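Local coordinates for protein 2-hydroxyhepta-2,4-diene-1, 7-dioateisomerase (Mycobacterium abscessus, PDB 3R6O) that binds magnesium and is probably an isomerase of 2-hydroxyhepta-2,4-diene-1,7-dioate in the fumarylacetoacetate hydrolase family, at residues R143-A148 against P317-K322; L155-E160 against R296-G301. All coordinates share one frame; numbering follows the deposited sequence.

Contact 1: R143-A148 against P317-K322; sequences RDAVIA and PVHDEK
The carbonyl oxygen of His319 is gripped from the neighbouring strand by two groups: Ala148 N donates a hydrogen bond to it at 3.0 Å, and Ile147 CA brings a CA-H...O contact to the same atom at 3.2 Å. Three further backbone bonds complete the ladder. Val146 N binds Pro317 O, His319 N binds Val146 O, and Glu321 N reaches Ala148 O at 2.9 Å. Such a ladder, in which one strand uses both N-H and C=O of Val146 and Ala148, is how parallel pairing works in general, and side chains then sort themselves by face. On one face, Ile147 lies between His319 and Glu321. Its chi1 of -62° sets CG1 beside the backbone N and leaves CG2 anti to it; CG2 meets Glu321 CG at 3.6 Å, the two side chains crossing at about a right angle, while CD1 turns back over His319 CB at 3.9 Å. The imidazole of His319 in turn brings CD2 to the methyl of Ala145, and Pro317 lays its ring carbon CG against the same alanine. The other face carries Val146, Val318, Ala148 and Asp320; Ala148 CB touches Asp320 OD1 at 3.4 Å, and the buried valines pack inward, Val146 on Leu155 and Leu316 and Val318 on Leu298. The carboxylate of Glu321 goes beyond the pair, its OE1 taking a hydrogen bond from Arg150 N and its OE2 forming a salt bridge with Arg171 of the second subunit, which ties this end of the ladder to the dimer. The short strand 146-148 is thus the outermost strand of this sheet within the chain, added in parallel to strand 312-320 of an otherwise antiparallel sheet within the fumarylacetoacetate hydrolase C-terminal fold.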
loop_
_atom_site.group_PDB
_atom_site.type_symbol
_atom_site.label_atom_id
_atom_site.label_comp_id
_atom_site.label_asym_id
_atom_site.label_seq_id
_atom_site.Cartn_x
_atom_site.Cartn_y
_atom_site.Cartn_z
ATOM N N ARG A 143 -8.303 -20.371 -3.980
ATOM C CA ARG A 143 -9.590 -20.988 -4.204
ATOM C C ARG A 143 -10.725 -20.114 -3.707
ATOM O O ARG A 143 -11.871 -20.550 -3.646
ATOM C CB ARG A 143 -9.647 -22.377 -3.541
ATOM C CG ARG A 143 -8.736 -23.383 -4.192
ATOM C CD ARG A 143 -9.143 -24.832 -3.891
ATOM N NE ARG A 143 -9.191 -25.644 -5.107
ATOM C CZ ARG A 143 -10.301 -25.966 -5.782
ATOM N NH1 ARG A 143 -11.505 -25.565 -5.387
ATOM N NH2 ARG A 143 -10.201 -26.706 -6.874
ATOM N N ASP A 144 -10.410 -18.868 -3.385
ATOM C CA ASP A 144 -11.362 -17.979 -2.788
ATOM C C ASP A 144 -12.175 -17.253 -3.853
ATOM O O ASP A 144 -11.647 -16.892 -4.912
ATOM C CB ASP A 144 -10.641 -16.949 -1.913
ATOM C CG ASP A 144 -9.992 -17.569 -0.689
ATOM O OD1 ASP A 144 -10.304 -18.732 -0.350
ATOM O OD2 ASP A 144 -9.201 -16.858 -0.040
ATOM N N ALA A 145 -13.431 -16.976 -3.536
ATOM C CA ALA A 145 -14.289 -16.284 -4.455
ATOM C C ALA A 145 -13.785 -14.874 -4.719
ATOM O O ALA A 145 -13.255 -14.204 -3.818
ATOM C CB ALA A 145 -15.703 -16.226 -3.958
ATOM N N VAL A 146 -13.947 -14.451 -5.960
ATOM C CA VAL A 146 -13.900 -13.027 -6.323
ATOM C C VAL A 146 -15.303 -12.474 -6.208
ATOM O O VAL A 146 -16.250 -13.054 -6.738
ATOM C CB VAL A 146 -13.419 -12.845 -7.773
ATOM C CG1 VAL A 146 -13.582 -11.354 -8.227
ATOM C CG2 VAL A 146 -11.955 -13.302 -7.851
ATOM N N ILE A 147 -15.432 -11.347 -5.517
ATOM C CA ILE A 147 -16.723 -10.814 -5.166
ATOM C C ILE A 147 -16.827 -9.508 -5.887
ATOM O O ILE A 147 -16.076 -8.586 -5.598
ATOM C CB ILE A 147 -16.847 -10.553 -3.666
ATOM C CG1 ILE A 147 -16.700 -11.872 -2.840
ATOM C CG2 ILE A 147 -18.144 -9.842 -3.365
ATOM C CD1 ILE A 147 -17.774 -12.870 -3.077
ATOM N N ALA A 148 -17.745 -9.447 -6.845
ATOM C CA ALA A 148 -17.957 -8.224 -7.611
ATOM C C ALA A 148 -18.824 -7.272 -6.811
ATOM O O ALA A 148 -19.987 -7.601 -6.494
ATOM C CB ALA A 148 -18.607 -8.541 -8.928
ATOM N N PRO A 317 -14.416 -18.962 -7.809
ATOM C CA PRO A 317 -15.818 -18.727 -8.170
ATOM C C PRO A 317 -16.161 -17.241 -8.062
ATOM O O PRO A 317 -15.628 -16.579 -7.182
ATOM C CB PRO A 317 -16.596 -19.580 -7.181
ATOM C CG PRO A 317 -15.673 -19.785 -6.002
ATOM C CD PRO A 317 -14.254 -19.620 -6.497
ATOM N N VAL A 318 -16.983 -16.736 -8.994
ATOM C CA VAL A 318 -17.391 -15.328 -9.009
ATOM C C VAL A 318 -18.827 -15.174 -8.491
ATOM O O VAL A 318 -19.716 -15.883 -8.917
ATOM C CB VAL A 318 -17.306 -14.717 -10.436
ATOM C CG1 VAL A 318 -17.817 -13.261 -10.426
ATOM C CG2 VAL A 318 -15.843 -14.798 -10.958
ATOM N N HIS A 319 -19.011 -14.254 -7.543
ATOM C CA HIS A 319 -20.315 -13.934 -6.985
ATOM C C HIS A 319 -20.467 -12.418 -6.939
ATOM O O HIS A 319 -19.568 -11.734 -6.433
ATOM C CB HIS A 319 -20.409 -14.438 -5.552
ATOM C CG HIS A 319 -20.319 -15.933 -5.413
ATOM N ND1 HIS A 319 -21.426 -16.729 -5.242
ATOM C CD2 HIS A 319 -19.251 -16.762 -5.378
ATOM C CE1 HIS A 319 -21.049 -17.992 -5.129
ATOM N NE2 HIS A 319 -19.733 -18.043 -5.226
ATOM N N ASP A 320 -21.630 -11.926 -7.355
ATOM C CA ASP A 320 -21.990 -10.514 -7.232
ATOM C C ASP A 320 -22.604 -10.227 -5.882
ATOM O O ASP A 320 -23.442 -11.000 -5.394
ATOM C CB ASP A 320 -23.013 -10.126 -8.293
ATOM C CG ASP A 320 -22.446 -10.136 -9.707
ATOM O OD1 ASP A 320 -21.271 -10.493 -9.894
ATOM O OD2 ASP A 320 -23.231 -9.831 -10.638
ATOM N N GLU A 321 -22.238 -9.078 -5.309
ATOM C CA GLU A 321 -22.939 -8.548 -4.155
ATOM C C GLU A 321 -24.317 -8.146 -4.621
ATOM O O GLU A 321 -24.436 -7.546 -5.652
ATOM C CB GLU A 321 -22.237 -7.304 -3.603
ATOM C CG GLU A 321 -20.857 -7.532 -3.003
ATOM C CD GLU A 321 -20.304 -6.289 -2.287
ATOM O OE1 GLU A 321 -20.674 -5.147 -2.670
ATOM O OE2 GLU A 321 -19.515 -6.453 -1.310
ATOM N N LYS A 322 -25.360 -8.442 -3.858
ATOM C CA LYS A 322 -26.694 -7.973 -4.239
ATOM C C LYS A 322 -26.888 -6.462 -3.964
ATOM O O LYS A 322 -26.218 -5.895 -3.105
ATOM C CB LYS A 322 -27.753 -8.801 -3.515
ATOM C CG LYS A 322 -27.903 -10.187 -4.163
ATOM C CD LYS A 322 -28.910 -11.044 -3.442
ATOM C CE LYS A 322 -30.325 -10.634 -3.721
ATOM N NZ LYS A 322 -30.787 -11.224 -5.015
#

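Contact 2: L155-E160 against R296-G301; sequences LDYEIE and RYLRPG. With MG (magnesium ion), chain B.
Leu298 holds CG anti to its carbonyl carbon (chi1 -59°), while Tyr157 takes the crowded position between backbone N and carbonyl carbon (chi1 53°), and the two torsions bring Leu298 CD2 to within 3.6 Å of Tyr157 CD2. The other branch, Leu298 CD1, meets Leu155 CD2 at 3.8 Å, so the leucine bridges Leu155, on the strand, and Tyr157, at its irregular stretch. The backbone joins in: Leu298 N donates to Leu155 O at 2.8 Å. One water accepts from Leu155 N and donates to Leu298 O, extending the pairing. Arg296 O lies in the plane of the Tyr157 ring, at its edge, 3.4 Å from CE2. The carboxylate of Asp156 stands almost perpendicular to the Tyr297 ring, 86° between planes, with OD2 near CE1; the same OD2 forms a salt bridge with Arg193. Farther along the strand, Glu160 OE2 binds the magnesium ion at 2.3 Å, its site shared with Asp189. Arg193 also pairs with Glu158, a magnesium-binding residue of this protein that makes no metal bond in this model. Salt-bridged to both Asp156 and Glu158, Arg193 thus connects this contact to the metal site, and its charge would be expected to hold Glu158 in place.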
loop_
_atom_site.group_PDB
_atom_site.type_symbol
_atom_site.label_atom_id
_atom_site.label_comp_id
_atom_site.label_asym_id
_atom_site.label_seq_id
_atom_site.Cartn_x
_atom_site.Cartn_y
_atom_site.Cartn_z
ATOM N N LEU A 155 -16.409 -6.031 -14.181
ATOM C CA LEU A 155 -15.318 -6.648 -13.451
ATOM C C LEU A 155 -14.444 -7.492 -14.360
ATOM O O LEU A 155 -14.924 -8.456 -14.997
ATOM C CB LEU A 155 -15.848 -7.525 -12.303
ATOM C CG LEU A 155 -14.792 -7.967 -11.277
ATOM C CD1 LEU A 155 -14.268 -6.767 -10.531
ATOM C CD2 LEU A 155 -15.378 -9.026 -10.326
ATOM N N ASP A 156 -13.164 -7.121 -14.435
ATOM C CA ASP A 156 -12.228 -7.806 -15.308
ATOM C C ASP A 156 -11.199 -8.659 -14.537
ATOM O O ASP A 156 -10.883 -8.392 -13.378
ATOM C CB ASP A 156 -11.512 -6.793 -16.204
ATOM C CG ASP A 156 -11.317 -7.299 -17.611
ATOM O OD1 ASP A 156 -11.513 -8.504 -17.843
ATOM O OD2 ASP A 156 -10.965 -6.470 -18.500
ATOM N N TYR A 157 -10.663 -9.640 -15.249
ATOM C CA TYR A 157 -9.604 -10.557 -14.821
ATOM C C TYR A 157 -8.292 -10.227 -15.546
ATOM O O TYR A 157 -8.291 -9.737 -16.683
ATOM C CB TYR A 157 -10.028 -12.019 -15.121
ATOM C CG TYR A 157 -10.427 -12.171 -16.577
ATOM C CD1 TYR A 157 -9.474 -12.462 -17.551
ATOM C CD2 TYR A 157 -11.735 -11.908 -16.990
ATOM C CE1 TYR A 157 -9.833 -12.538 -18.926
ATOM C CE2 TYR A 157 -12.115 -11.977 -18.352
ATOM C CZ TYR A 157 -11.148 -12.278 -19.321
ATOM O OH TYR A 157 -11.510 -12.371 -20.674
ATOM N N GLU A 158 -7.175 -10.484 -14.862
ATOM C CA GLU A 158 -5.851 -10.252 -15.408
ATOM C C GLU A 158 -4.874 -11.215 -14.749
ATOM O O GLU A 158 -4.394 -10.913 -13.662
ATOM C CB GLU A 158 -5.394 -8.855 -15.084
ATOM C CG GLU A 158 -6.302 -7.760 -15.549
ATOM C CD GLU A 158 -5.718 -6.386 -15.298
ATOM O OE1 GLU A 158 -5.323 -6.096 -14.187
ATOM O OE2 GLU A 158 -5.644 -5.572 -16.235
ATOM N N ILE A 159 -4.600 -12.337 -15.391
ATOM C CA ILE A 159 -3.605 -13.297 -14.885
ATOM C C ILE A 159 -2.203 -12.712 -14.971
ATOM O O ILE A 159 -1.810 -12.156 -15.974
ATOM C CB ILE A 159 -3.690 -14.665 -15.594
ATOM C CG1 ILE A 159 -2.886 -15.721 -14.818
ATOM C CG2 ILE A 159 -3.267 -14.596 -17.124
ATOM C CD1 ILE A 159 -3.034 -17.171 -15.449
ATOM N N GLU A 160 -1.465 -12.801 -13.875
ATOM C CA GLU A 160 -0.111 -12.257 -13.836
ATOM C C GLU A 160 0.784 -13.159 -13.007
ATOM O O GLU A 160 0.324 -13.866 -12.111
ATOM C CB GLU A 160 -0.143 -10.833 -13.241
ATOM C CG GLU A 160 -1.253 -9.972 -13.813
ATOM C CD GLU A 160 -1.078 -8.484 -13.695
ATOM O OE1 GLU A 160 -0.012 -7.968 -13.287
ATOM O OE2 GLU A 160 -2.055 -7.809 -14.028
ATOM N N ARG A 296 -16.349 -9.298 -22.176
ATOM C CA ARG A 296 -16.401 -10.645 -21.597
ATOM C C ARG A 296 -16.016 -10.569 -20.114
ATOM O O ARG A 296 -15.233 -11.393 -19.629
ATOM C CB ARG A 296 -15.457 -11.598 -22.330
ATOM C CG ARG A 296 -15.606 -11.623 -23.859
ATOM C CD ARG A 296 -15.023 -12.915 -24.405
ATOM N NE ARG A 296 -15.876 -14.016 -23.954
ATOM C CZ ARG A 296 -15.615 -15.305 -24.156
ATOM N NH1 ARG A 296 -14.500 -15.695 -24.827
ATOM N NH2 ARG A 296 -16.464 -16.208 -23.689
ATOM N N TYR A 297 -16.584 -9.571 -19.433
ATOM C CA TYR A 297 -16.374 -9.324 -18.014
ATOM C C TYR A 297 -16.931 -10.496 -17.176
ATOM O O TYR A 297 -17.689 -11.327 -17.665
ATOM C CB TYR A 297 -16.975 -7.979 -17.557
ATOM C CG TYR A 297 -16.380 -6.730 -18.210
ATOM C CD1 TYR A 297 -15.041 -6.439 -18.090
ATOM C CD2 TYR A 297 -17.190 -5.796 -18.870
ATOM C CE1 TYR A 297 -14.492 -5.314 -18.655
ATOM C CE2 TYR A 297 -16.645 -4.636 -19.449
ATOM C CZ TYR A 297 -15.296 -4.401 -19.326
ATOM O OH TYR A 297 -14.719 -3.282 -19.904
ATOM N N LEU A 298 -16.432 -10.617 -15.946
ATOM C CA LEU A 298 -16.823 -11.681 -15.038
ATOM C C LEU A 298 -18.323 -11.568 -14.747
ATOM O O LEU A 298 -18.835 -10.477 -14.526
ATOM C CB LEU A 298 -16.003 -11.619 -13.764
ATOM C CG LEU A 298 -14.488 -11.753 -13.986
ATOM C CD1 LEU A 298 -13.661 -11.550 -12.650
ATOM C CD2 LEU A 298 -14.206 -13.103 -14.632
ATOM N N ARG A 299 -19.000 -12.708 -14.808
ATOM C CA ARG A 299 -20.440 -12.824 -14.606
ATOM C C ARG A 299 -20.665 -13.636 -13.331
ATOM O O ARG A 299 -19.848 -14.469 -12.987
ATOM C CB ARG A 299 -21.062 -13.555 -15.781
ATOM C CG ARG A 299 -20.922 -12.814 -17.143
ATOM C CD ARG A 299 -21.154 -13.782 -18.317
ATOM N NE ARG A 299 -20.128 -14.836 -18.366
ATOM C CZ ARG A 299 -19.941 -15.707 -19.360
ATOM N NH1 ARG A 299 -20.681 -15.692 -20.484
ATOM N NH2 ARG A 299 -18.957 -16.595 -19.243
ATOM N N PRO A 300 -21.754 -13.367 -12.605
ATOM C CA PRO A 300 -22.115 -14.261 -11.486
ATOM C C PRO A 300 -22.176 -15.747 -11.874
ATOM O O PRO A 300 -22.813 -16.138 -12.866
ATOM C CB PRO A 300 -23.474 -13.730 -11.045
ATOM C CG PRO A 300 -24.006 -13.023 -12.256
ATOM C CD PRO A 300 -22.824 -12.409 -12.918
ATOM N N GLY A 301 -21.482 -16.581 -11.110
ATOM C CA GLY A 301 -21.403 -17.986 -11.414
ATOM C C GLY A 301 -20.273 -18.430 -12.346
ATOM O O GLY A 301 -20.045 -19.634 -12.492
HETATM MG MG MG B . -2.199 -5.473 -14.028
HETATM O O HOH W 1 -18.819 -7.663 -14.503
#

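Overall arrangement
The two contacts show how one edge of a domain can be joined to its metal-bearing core. Their centres lie 10 Å apart, on the same side of the chain's centre. Along the chain the order is 143-148, 155-160, 296-301, 317-322, so the segments of contact 2 fall between those of contact 1. Strand 146-148 is followed in the chain by strand 155-165 of the large mixed sheet, whereas the loop 296-301 leads into strand 303-308, beside strand 312-320 in the five-stranded sheet. The contacts also touch: Gly301 N probably bonds to Val318 O. Together they connect the two sheets, contact 2 including the magnesium ligand Glu160, whereas Val146's side chain in contact 1 is about 14 Å from the ion.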